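Local coordinates for UBX domain-containing protein 7 (Homo sapiens, PDB 5X3P) that links a subset of neddylated cullin-RING ligases to the segregase VCP/p97, its UBX domain, the part described here, making the contact with p97, at residues Q8-Y13 with R18-L23. The protein carries 1 engineered substitution. Residues are numbered along the deposited sequence; the frame is centred on the assembly and turned at random.
Sequences QLMLRY and REQITL
The N-terminal beta hairpin of the ubiquitin-like UBX fold pairs Leu9 and Leu11 with Ile21 and Glu19 as its antiparallel hydrogen-bonded pairs. Leu9 N gives a nearly straight bond to Ile21 O (2.8 Å), and Leu11 N does the same to Glu19 O (2.8 Å); the return bonds, from Ile21 N to Leu9 O and from Glu19 N to Leu11 O, are longer. On the face of these four residues, Ile21 CD1 touches both leucines, 4.0 Å from Leu11 CD1 and 4.1 Å from Leu9 CD1. At the turn end, Tyr13 OH donates to Glu19 OE1 at 2.5 Å, and the ring and carboxylate planes lie only 27° apart. With CG anti to the backbone N (chi1 179°) and the chain extended beyond it, Glu19 brings OE1 to the hydroxyl. A phenylalanine in place of Tyr13 would probably leave OE1 without this donor and the carboxylate dependent on its OE2 bond to His35. Across the other face, selenomethionine Met10 bends to set its CE 3.8 Å from Gln20 CD, while Arg12 and Arg18 run alongside each other, Arg18 NH2 over one face of the Arg12 guanidinium; their NE atoms, both donors, lie 3.4 Å apart without a hydrogen bond, bringing like charges close. Helix 29-38 packs against the leucine face through Leu32 and His35, whose NE2 is hydrogen-bonded to Glu19 OE2; strand 6-12 also pairs in parallel with strand 74-81, leaving 18-24 outermost.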
loop_
_atom_site.group_PDB
_atom_site.type_symbol
_atom_site.label_atom_id
_atom_site.label_comp_id
_atom_site.label_asym_id
_atom_site.label_seq_id
_atom_site.Cartn_x
_atom_site.Cartn_y
_atom_site.Cartn_z
ATOM N N GLN A 8 -4.180 9.001 -1.651
ATOM C CA GLN A 8 -3.126 9.442 -2.534
ATOM C C GLN A 8 -1.866 8.833 -1.987
ATOM O O GLN A 8 -1.421 9.179 -0.891
ATOM C CB GLN A 8 -3.028 10.965 -2.520
ATOM C CG GLN A 8 -4.165 11.666 -3.263
ATOM C CD GLN A 8 -4.196 13.142 -2.974
ATOM O OE1 GLN A 8 -3.938 13.576 -1.832
ATOM N NE2 GLN A 8 -4.486 13.947 -4.008
ATOM N N LEU A 9 -1.284 7.918 -2.752
ATOM C CA LEU A 9 -0.191 7.118 -2.235
ATOM C C LEU A 9 1.128 7.491 -2.881
ATOM O O LEU A 9 1.195 7.639 -4.102
ATOM C CB LEU A 9 -0.479 5.630 -2.489
ATOM C CG LEU A 9 -1.770 5.058 -1.889
ATOM C CD1 LEU A 9 -1.903 3.573 -2.192
ATOM C CD2 LEU A 9 -1.771 5.268 -0.391
HETATM N N MSE A 10 2.164 7.646 -2.055
HETATM C CA MSE A 10 3.547 7.596 -2.510
HETATM C C MSE A 10 4.089 6.185 -2.238
HETATM O O MSE A 10 4.100 5.731 -1.091
HETATM C CB MSE A 10 4.410 8.623 -1.769
HETATM C CG MSE A 10 5.934 8.351 -1.910
HETATM SE SE MSE A 10 6.558 8.668 -3.745
HETATM C CE MSE A 10 6.524 10.589 -3.610
ATOM N N LEU A 11 4.527 5.493 -3.292
ATOM C CA LEU A 11 5.111 4.163 -3.142
ATOM C C LEU A 11 6.634 4.262 -3.218
ATOM O O LEU A 11 7.192 4.862 -4.141
ATOM C CB LEU A 11 4.588 3.215 -4.216
ATOM C CG LEU A 11 3.075 3.182 -4.379
ATOM C CD1 LEU A 11 2.714 2.219 -5.506
ATOM C CD2 LEU A 11 2.403 2.762 -3.071
ATOM N N ARG A 12 7.310 3.705 -2.220
ATOM C CA ARG A 12 8.764 3.791 -2.144
ATOM C C ARG A 12 9.319 2.375 -2.274
ATOM O O ARG A 12 9.219 1.583 -1.335
ATOM C CB ARG A 12 9.178 4.408 -0.812
ATOM C CG ARG A 12 8.639 5.813 -0.565
ATOM C CD ARG A 12 9.503 6.866 -1.249
ATOM N NE ARG A 12 10.887 6.770 -0.797
ATOM C CZ ARG A 12 11.343 7.304 0.332
ATOM N NH1 ARG A 12 10.523 7.978 1.130
ATOM N NH2 ARG A 12 12.621 7.161 0.666
ATOM N N TYR A 13 9.853 2.048 -3.451
ATOM C CA TYR A 13 10.365 0.697 -3.720
ATOM C C TYR A 13 11.791 0.566 -3.210
ATOM O O TYR A 13 12.512 1.566 -3.130
ATOM C CB TYR A 13 10.262 0.383 -5.217
ATOM C CG TYR A 13 8.837 0.360 -5.755
ATOM C CD1 TYR A 13 8.026 -0.761 -5.600
ATOM C CD2 TYR A 13 8.311 1.451 -6.439
ATOM C CE1 TYR A 13 6.719 -0.787 -6.110
ATOM C CE2 TYR A 13 7.016 1.437 -6.949
ATOM C CZ TYR A 13 6.228 0.319 -6.780
ATOM O OH TYR A 13 4.945 0.322 -7.285
ATOM N N ARG A 18 10.389 5.473 -7.130
ATOM C CA ARG A 18 9.210 6.060 -6.492
ATOM C C ARG A 18 8.083 6.125 -7.501
ATOM O O ARG A 18 8.324 6.359 -8.690
ATOM C CB ARG A 18 9.530 7.471 -5.987
ATOM C CG ARG A 18 10.697 7.512 -5.012
ATOM C CD ARG A 18 10.934 8.910 -4.490
ATOM N NE ARG A 18 11.786 8.907 -3.302
ATOM C CZ ARG A 18 12.940 9.561 -3.196
ATOM N NH1 ARG A 18 13.389 10.290 -4.209
ATOM N NH2 ARG A 18 13.644 9.491 -2.072
ATOM N N GLU A 19 6.849 5.956 -7.025
ATOM C CA GLU A 19 5.698 5.983 -7.905
ATOM C C GLU A 19 4.530 6.592 -7.152
ATOM O O GLU A 19 4.328 6.283 -5.968
ATOM C CB GLU A 19 5.339 4.556 -8.328
ATOM C CG GLU A 19 4.121 4.491 -9.232
ATOM C CD GLU A 19 3.690 3.068 -9.517
ATOM O OE1 GLU A 19 4.280 2.125 -8.933
ATOM O OE2 GLU A 19 2.751 2.897 -10.326
ATOM N N GLN A 20 3.756 7.451 -7.813
ATOM C CA GLN A 20 2.577 8.002 -7.142
ATOM C C GLN A 20 1.311 7.535 -7.824
ATOM O O GLN A 20 1.189 7.614 -9.052
ATOM C CB GLN A 20 2.638 9.532 -7.086
ATOM C CG GLN A 20 3.581 10.057 -6.011
ATOM C CD GLN A 20 3.966 11.490 -6.242
ATOM O OE1 GLN A 20 4.888 11.776 -7.011
ATOM N NE2 GLN A 20 3.267 12.414 -5.567
ATOM N N ILE A 21 0.378 7.018 -7.029
ATOM C CA ILE A 21 -0.904 6.573 -7.563
ATOM C C ILE A 21 -2.014 7.065 -6.654
ATOM O O ILE A 21 -1.758 7.371 -5.488
ATOM C CB ILE A 21 -0.988 5.039 -7.648
ATOM C CG1 ILE A 21 -0.968 4.416 -6.240
ATOM C CG2 ILE A 21 0.122 4.485 -8.528
ATOM C CD1 ILE A 21 -1.184 2.892 -6.217
ATOM N N THR A 22 -3.246 7.137 -7.170
ATOM C CA THR A 22 -4.388 7.467 -6.323
ATOM C C THR A 22 -5.420 6.354 -6.391
ATOM O O THR A 22 -5.788 5.927 -7.479
ATOM C CB THR A 22 -5.056 8.772 -6.790
ATOM O OG1 THR A 22 -4.174 9.862 -6.529
ATOM C CG2 THR A 22 -6.388 9.011 -6.066
ATOM N N LEU A 23 -5.901 5.889 -5.243
ATOM C CA LEU A 23 -6.992 4.916 -5.228
ATOM C C LEU A 23 -8.201 5.496 -4.501
ATOM O O LEU A 23 -8.044 6.204 -3.506
ATOM C CB LEU A 23 -6.550 3.596 -4.578
ATOM C CG LEU A 23 -5.464 2.834 -5.352
ATOM C CD1 LEU A 23 -4.900 1.667 -4.551
ATOM C CD2 LEU A 23 -5.997 2.313 -6.682
#